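Local coordinates for protein beta-fructofuranosidase (Bifidobacterium adolescentis, PDB 6NOB) that probably hydrolyses terminal beta-fructofuranoside residues, such as that of sucrose, as a family 32 glycoside hydrolase, at residues A[439-444]-A[449-454]; A[474-479]-A[485-490]. One frame throughout, in Å; residues are numbered along the deposited sequence.

Contact 1 (A[439-444]-A[449-454]); sequences QSFADD and IVFGWF
Phe441 and Ile449 lie side by side across two antiparallel strands and point the same way from the sheet. CE1 of Phe441 comes within 3.7 Å of CB of Ile449. Further along, CD1 of Ile449 sits 3.9 Å from CZ of Phe441. The ring gets there because CG of Phe441 stands between its own backbone N and carbonyl carbon (chi1 75°). This turns the ring alongside the isoleucine. CD1 of Ile449 also meets Asp443, whose side chain crosses the isoleucine at about a right angle. The carboxylate of Asp443 is held by a salt bridge from its OD2 to Arg447, in the turn between the strands.

The same face carries Phe451. Its CE2 lies 4.4 Å from CE1 of Phe441, and each of these carbons is near the plane of the other ring. The two rings therefore meet edge to edge and do not stack. Gln439 shares this face, but its amide turns to Gly197 and Leu135.

Ser440 and Val450 project from the other face as a non-hydrogen-bonded pair, with their CB atoms 4.1 Å apart. CG2 of Val450 rests 3.5 Å from the backbone O of Gln439. The hydroxyl of Ser440 binds Arg448 and Asp378.

Backbone bonds fix this register. Gln439 pairs with Phe451, and Phe441 with Ile449, by two bonds each; the bond from Ile449 N to Phe441 O is nearly straight (175°).

The segments belong to the hairpin of strands 435-442 and 448-454. Strand 468-481 continues the sheet beyond Val450, while Phe441 packs on Leu135 of strand 127-138. Phe451 also touches Leu168, Trp171 and Pro475.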
loop_
_atom_site.group_PDB
_atom_site.type_symbol
_atom_site.label_atom_id
_atom_site.label_comp_id
_atom_site.label_asym_id
_atom_site.label_seq_id
_atom_site.Cartn_x
_atom_site.Cartn_y
_atom_site.Cartn_z
ATOM N N GLN A 439 -5.641 0.929 -3.034
ATOM C CA GLN A 439 -6.363 2.159 -3.317
ATOM C C GLN A 439 -6.161 2.500 -4.783
ATOM O O GLN A 439 -5.087 2.258 -5.340
ATOM C CB GLN A 439 -5.905 3.324 -2.427
ATOM C CG GLN A 439 -6.782 4.562 -2.581
ATOM C CD GLN A 439 -6.405 5.682 -1.634
ATOM O OE1 GLN A 439 -5.912 6.731 -2.054
ATOM N NE2 GLN A 439 -6.649 5.470 -0.345
ATOM N N SER A 440 -7.194 3.048 -5.406
ATOM C CA SER A 440 -7.169 3.346 -6.827
ATOM C C SER A 440 -7.432 4.827 -7.063
ATOM O O SER A 440 -7.874 5.554 -6.172
ATOM C CB SER A 440 -8.199 2.495 -7.575
ATOM O OG SER A 440 -9.420 3.195 -7.723
ATOM N N PHE A 441 -7.148 5.273 -8.286
ATOM C CA PHE A 441 -7.456 6.634 -8.701
ATOM C C PHE A 441 -7.608 6.661 -10.215
ATOM O O PHE A 441 -7.228 5.720 -10.917
ATOM C CB PHE A 441 -6.383 7.627 -8.233
ATOM C CG PHE A 441 -5.099 7.561 -9.014
ATOM C CD1 PHE A 441 -4.164 6.565 -8.770
ATOM C CD2 PHE A 441 -4.824 8.507 -9.991
ATOM C CE1 PHE A 441 -2.980 6.511 -9.490
ATOM C CE2 PHE A 441 -3.647 8.460 -10.716
ATOM C CZ PHE A 441 -2.722 7.463 -10.466
ATOM N N ALA A 442 -8.184 7.752 -10.709
ATOM C CA ALA A 442 -8.351 7.990 -12.136
ATOM C C ALA A 442 -7.437 9.133 -12.549
ATOM O O ALA A 442 -7.598 10.260 -12.070
ATOM C CB ALA A 442 -9.806 8.317 -12.472
ATOM N N ASP A 443 -6.485 8.847 -13.436
ATOM C CA ASP A 443 -5.582 9.888 -13.906
ATOM C C ASP A 443 -6.322 10.825 -14.866
ATOM O O ASP A 443 -7.522 10.679 -15.124
ATOM C CB ASP A 443 -4.327 9.268 -14.532
ATOM C CG ASP A 443 -4.582 8.597 -15.885
ATOM O OD1 ASP A 443 -5.740 8.532 -16.349
ATOM O OD2 ASP A 443 -3.593 8.127 -16.492
ATOM N N ASP A 444 -5.594 11.801 -15.409
ATOM C CA ASP A 444 -6.235 12.834 -16.218
ATOM C C ASP A 444 -6.856 12.279 -17.494
ATOM O O ASP A 444 -7.737 12.926 -18.072
ATOM C CB ASP A 444 -5.232 13.935 -16.561
ATOM C CG ASP A 444 -4.925 14.832 -15.376
ATOM O OD1 ASP A 444 -5.876 15.310 -14.725
ATOM O OD2 ASP A 444 -3.729 15.057 -15.097
ATOM N N ILE A 449 -6.162 3.314 -12.069
ATOM C CA ILE A 449 -4.868 2.789 -11.645
ATOM C C ILE A 449 -4.931 2.476 -10.158
ATOM O O ILE A 449 -5.423 3.292 -9.371
ATOM C CB ILE A 449 -3.734 3.788 -11.944
ATOM C CG1 ILE A 449 -3.760 4.183 -13.422
ATOM C CG2 ILE A 449 -2.388 3.198 -11.556
ATOM C CD1 ILE A 449 -2.943 5.414 -13.743
ATOM N N VAL A 450 -4.418 1.309 -9.773
ATOM C CA VAL A 450 -4.472 0.839 -8.393
ATOM C C VAL A 450 -3.060 0.541 -7.901
ATOM O O VAL A 450 -2.234 -0.012 -8.637
ATOM C CB VAL A 450 -5.379 -0.407 -8.258
ATOM C CG1 VAL A 450 -4.930 -1.512 -9.203
ATOM C CG2 VAL A 450 -5.419 -0.902 -6.812
ATOM N N PHE A 451 -2.783 0.931 -6.658
ATOM C CA PHE A 451 -1.579 0.550 -5.935
ATOM C C PHE A 451 -1.944 -0.362 -4.770
ATOM O O PHE A 451 -3.030 -0.258 -4.194
ATOM C CB PHE A 451 -0.841 1.773 -5.382
ATOM C CG PHE A 451 0.048 2.455 -6.375
ATOM C CD1 PHE A 451 1.326 1.984 -6.619
ATOM C CD2 PHE A 451 -0.385 3.589 -7.044
ATOM C CE1 PHE A 451 2.153 2.621 -7.527
ATOM C CE2 PHE A 451 0.437 4.232 -7.950
ATOM C CZ PHE A 451 1.708 3.748 -8.192
ATOM N N GLY A 452 -1.013 -1.246 -4.417
ATOM C CA GLY A 452 -1.168 -2.078 -3.243
ATOM C C GLY A 452 0.117 -2.105 -2.436
ATOM O O GLY A 452 1.196 -1.783 -2.935
ATOM N N TRP A 453 -0.022 -2.486 -1.171
ATOM C CA TRP A 453 1.105 -2.614 -0.256
ATOM C C TRP A 453 1.382 -4.091 -0.023
ATOM O O TRP A 453 0.459 -4.862 0.263
ATOM C CB TRP A 453 0.821 -1.908 1.074
ATOM C CG TRP A 453 1.655 -2.391 2.244
ATOM C CD1 TRP A 453 3.017 -2.453 2.313
ATOM C CD2 TRP A 453 1.169 -2.856 3.513
ATOM N NE1 TRP A 453 3.408 -2.935 3.540
ATOM C CE2 TRP A 453 2.293 -3.191 4.295
ATOM C CE3 TRP A 453 -0.106 -3.025 4.062
ATOM C CZ2 TRP A 453 2.181 -3.682 5.594
ATOM C CZ3 TRP A 453 -0.217 -3.517 5.349
ATOM C CH2 TRP A 453 0.920 -3.836 6.103
ATOM N N PHE A 454 2.646 -4.483 -0.154
ATOM C CA PHE A 454 3.052 -5.868 0.079
ATOM C C PHE A 454 3.406 -6.025 1.552
ATOM O O PHE A 454 4.493 -5.636 1.990
ATOM C CB PHE A 454 4.216 -6.251 -0.827
ATOM C CG PHE A 454 3.793 -6.628 -2.213
ATOM C CD1 PHE A 454 2.911 -7.676 -2.416
ATOM C CD2 PHE A 454 4.264 -5.928 -3.313
ATOM C CE1 PHE A 454 2.509 -8.025 -3.691
ATOM C CE2 PHE A 454 3.867 -6.271 -4.592
ATOM C CZ PHE A 454 2.988 -7.323 -4.781
#

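Contact 2 (A[474-479]-A[485-490]); sequences LPRELH and LYSKPV
The side chains of Val490 and Pro475 cross at about a right angle, with CG2 of Val490 3.9 Å from CG of Pro475. The other valine methyl, CG1, is anti to the carbonyl carbon (chi1 -60°) and lies 4.0 Å from CB of Glu477. The backbone N of Val490 also gives a hydrogen bond to Pro475 O, 3.0 Å away and tilted 24° from the carbonyl plane. Cutting Val490 back to an alanine removes both methyls and is likely to open a gap beside Pro475 and CB of Glu477.

CB of Glu477 lies 3.7 Å from Lys488 O, and the two residues pair by two backbone bonds. His479 makes its contact through the backbone, where its O takes the bond from Tyr486 N (2.6 Å). Its imidazole bonds along its own strand: NE2 donates to Glu477 OE2 at 2.8 Å, on the anti side and 34° out of the carboxylate plane. ND1 is bonded to Asp383. A water bridges Glu477 OE1 to Pro489 O.

Val490 is the N-cap residue of helix 491-497, where the strand ends. This beta hairpin of strands 468-481 and 484-489 is consistent with the outer strand pair in a family 32 beta-propeller blade.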
loop_
_atom_site.group_PDB
_atom_site.type_symbol
_atom_site.label_atom_id
_atom_site.label_comp_id
_atom_site.label_asym_id
_atom_site.label_seq_id
_atom_site.Cartn_x
_atom_site.Cartn_y
_atom_site.Cartn_z
ATOM N N LEU A 474 3.750 -2.801 -8.228
ATOM C CA LEU A 474 3.851 -1.979 -9.422
ATOM C C LEU A 474 2.451 -1.536 -9.844
ATOM O O LEU A 474 1.501 -2.317 -9.740
ATOM C CB LEU A 474 4.536 -2.746 -10.554
ATOM C CG LEU A 474 6.030 -3.031 -10.358
ATOM C CD1 LEU A 474 6.552 -4.004 -11.409
ATOM C CD2 LEU A 474 6.838 -1.737 -10.380
ATOM N N PRO A 475 2.287 -0.290 -10.288
ATOM C CA PRO A 475 0.935 0.228 -10.554
ATOM C C PRO A 475 0.224 -0.572 -11.637
ATOM O O PRO A 475 0.776 -0.831 -12.710
ATOM C CB PRO A 475 1.186 1.678 -10.989
ATOM C CG PRO A 475 2.630 1.730 -11.384
ATOM C CD PRO A 475 3.331 0.722 -10.527
ATOM N N ARG A 476 -1.012 -0.967 -11.341
ATOM C CA ARG A 476 -1.813 -1.788 -12.238
ATOM C C ARG A 476 -2.985 -0.989 -12.796
ATOM O O ARG A 476 -3.624 -0.214 -12.076
ATOM C CB ARG A 476 -2.329 -3.036 -11.520
ATOM C CG ARG A 476 -1.225 -3.961 -11.043
ATOM C CD ARG A 476 -1.763 -5.079 -10.165
ATOM N NE ARG A 476 -0.682 -5.785 -9.482
ATOM C CZ ARG A 476 -0.859 -6.818 -8.664
ATOM N NH1 ARG A 476 -2.082 -7.274 -8.428
ATOM N NH2 ARG A 476 0.184 -7.396 -8.085
ATOM N N GLU A 477 -3.256 -1.179 -14.084
ATOM C CA GLU A 477 -4.428 -0.600 -14.721
ATOM C C GLU A 477 -5.586 -1.584 -14.624
ATOM O O GLU A 477 -5.399 -2.795 -14.770
ATOM C CB GLU A 477 -4.141 -0.263 -16.188
ATOM C CG GLU A 477 -5.295 0.422 -16.914
ATOM C CD GLU A 477 -5.001 0.674 -18.383
ATOM O OE1 GLU A 477 -3.814 0.614 -18.773
ATOM O OE2 GLU A 477 -5.958 0.930 -19.145
ATOM N N LEU A 478 -6.782 -1.058 -14.379
ATOM C CA LEU A 478 -7.967 -1.874 -14.161
ATOM C C LEU A 478 -8.947 -1.731 -15.317
ATOM O O LEU A 478 -9.175 -0.627 -15.822
ATOM C CB LEU A 478 -8.661 -1.491 -12.851
ATOM C CG LEU A 478 -7.841 -1.691 -11.577
ATOM C CD1 LEU A 478 -8.685 -1.390 -10.347
ATOM C CD2 LEU A 478 -7.286 -3.103 -11.522
ATOM N N HIS A 479 -9.524 -2.860 -15.724
ATOM C CA HIS A 479 -10.628 -2.892 -16.671
ATOM C C HIS A 479 -11.597 -3.987 -16.245
ATOM O O HIS A 479 -11.246 -4.894 -15.488
ATOM C CB HIS A 479 -10.145 -3.131 -18.111
ATOM C CG HIS A 479 -9.618 -1.901 -18.780
ATOM N ND1 HIS A 479 -10.444 -0.932 -19.314
ATOM C CD2 HIS A 479 -8.350 -1.480 -19.006
ATOM C CE1 HIS A 479 -9.707 0.034 -19.832
ATOM N NE2 HIS A 479 -8.433 -0.274 -19.658
ATOM N N LEU A 485 -13.147 -8.257 -13.207
ATOM C CA LEU A 485 -12.069 -7.289 -13.093
ATOM C C LEU A 485 -10.786 -7.848 -13.694
ATOM O O LEU A 485 -10.389 -8.980 -13.399
ATOM C CB LEU A 485 -11.844 -6.909 -11.629
ATOM C CG LEU A 485 -10.887 -5.738 -11.382
ATOM C CD1 LEU A 485 -11.454 -4.445 -11.955
ATOM C CD2 LEU A 485 -10.584 -5.584 -9.903
ATOM N N TYR A 486 -10.148 -7.051 -14.541
ATOM C CA TYR A 486 -8.832 -7.344 -15.081
ATOM C C TYR A 486 -7.831 -6.346 -14.516
ATOM O O TYR A 486 -8.177 -5.201 -14.212
ATOM C CB TYR A 486 -8.832 -7.267 -16.609
ATOM C CG TYR A 486 -9.210 -8.549 -17.316
ATOM C CD1 TYR A 486 -10.417 -9.188 -17.051
ATOM C CD2 TYR A 486 -8.371 -9.105 -18.275
ATOM C CE1 TYR A 486 -10.768 -10.355 -17.710
ATOM C CE2 TYR A 486 -8.714 -10.268 -18.943
ATOM C CZ TYR A 486 -9.911 -10.887 -18.656
ATOM O OH TYR A 486 -10.249 -12.045 -19.320
ATOM N N SER A 487 -6.587 -6.790 -14.370
ATOM C CA SER A 487 -5.525 -5.931 -13.869
ATOM C C SER A 487 -4.229 -6.286 -14.576
ATOM O O SER A 487 -3.947 -7.463 -14.816
ATOM C CB SER A 487 -5.354 -6.059 -12.351
ATOM O OG SER A 487 -4.735 -7.286 -12.014
ATOM N N LYS A 488 -3.435 -5.262 -14.886
ATOM C CA LYS A 488 -2.251 -5.394 -15.718
ATOM C C LYS A 488 -1.379 -4.200 -15.433
ATOM O O LYS A 488 -1.915 -3.104 -15.183
ATOM C CB LYS A 488 -2.649 -5.448 -17.201
ATOM C CG LYS A 488 -1.604 -5.972 -18.167
ATOM C CD LYS A 488 -2.120 -5.850 -19.601
ATOM C CE LYS A 488 -1.382 -6.772 -20.566
ATOM N NZ LYS A 488 -0.062 -6.221 -20.986
ATOM N N PRO A 489 -0.048 -4.327 -15.429
ATOM C CA PRO A 489 0.809 -3.169 -15.184
ATOM C C PRO A 489 0.555 -2.067 -16.205
ATOM O O PRO A 489 0.291 -2.333 -17.381
ATOM C CB PRO A 489 2.226 -3.733 -15.301
ATOM C CG PRO A 489 2.074 -5.177 -14.996
ATOM C CD PRO A 489 0.735 -5.576 -15.538
ATOM N N VAL A 490 0.611 -0.820 -15.733
ATOM C CA VAL A 490 0.392 0.304 -16.626
ATOM C C VAL A 490 1.493 0.338 -17.683
ATOM O O VAL A 490 2.583 -0.221 -17.509
ATOM C CB VAL A 490 0.327 1.630 -15.853
ATOM C CG1 VAL A 490 -0.809 1.598 -14.843
ATOM C CG2 VAL A 490 1.650 1.905 -15.154
HETATM O O HOH W 1 -4.859 -7.148 -9.160
HETATM O O HOH W 2 -2.038 -1.733 -19.254
#

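Contacts 1 and 2 are successive hairpins of one sheet, with centres 9 Å apart. Strands 448-454 and 468-481 join them side by side. Val450 N lies 2.9 Å from Arg476 O, a probable hydrogen bond. On one face, Phe451 CZ packs 3.5 Å from Pro475 CB. On the other, Val450 CG1 is 3.7 Å from Leu478 CD2. Their centres lie about 9 Å and 15 Å from the centre of the chain. The strand order 435-442, 448-454, 468-481, 484-489 is consistent with contact 1 being the inner pair of a propeller blade, and probably nearer the family's axial active site. Contact 2 reaches the C-terminal sheets: Arg476 forms a salt bridge with Glu593 of strand 591-596.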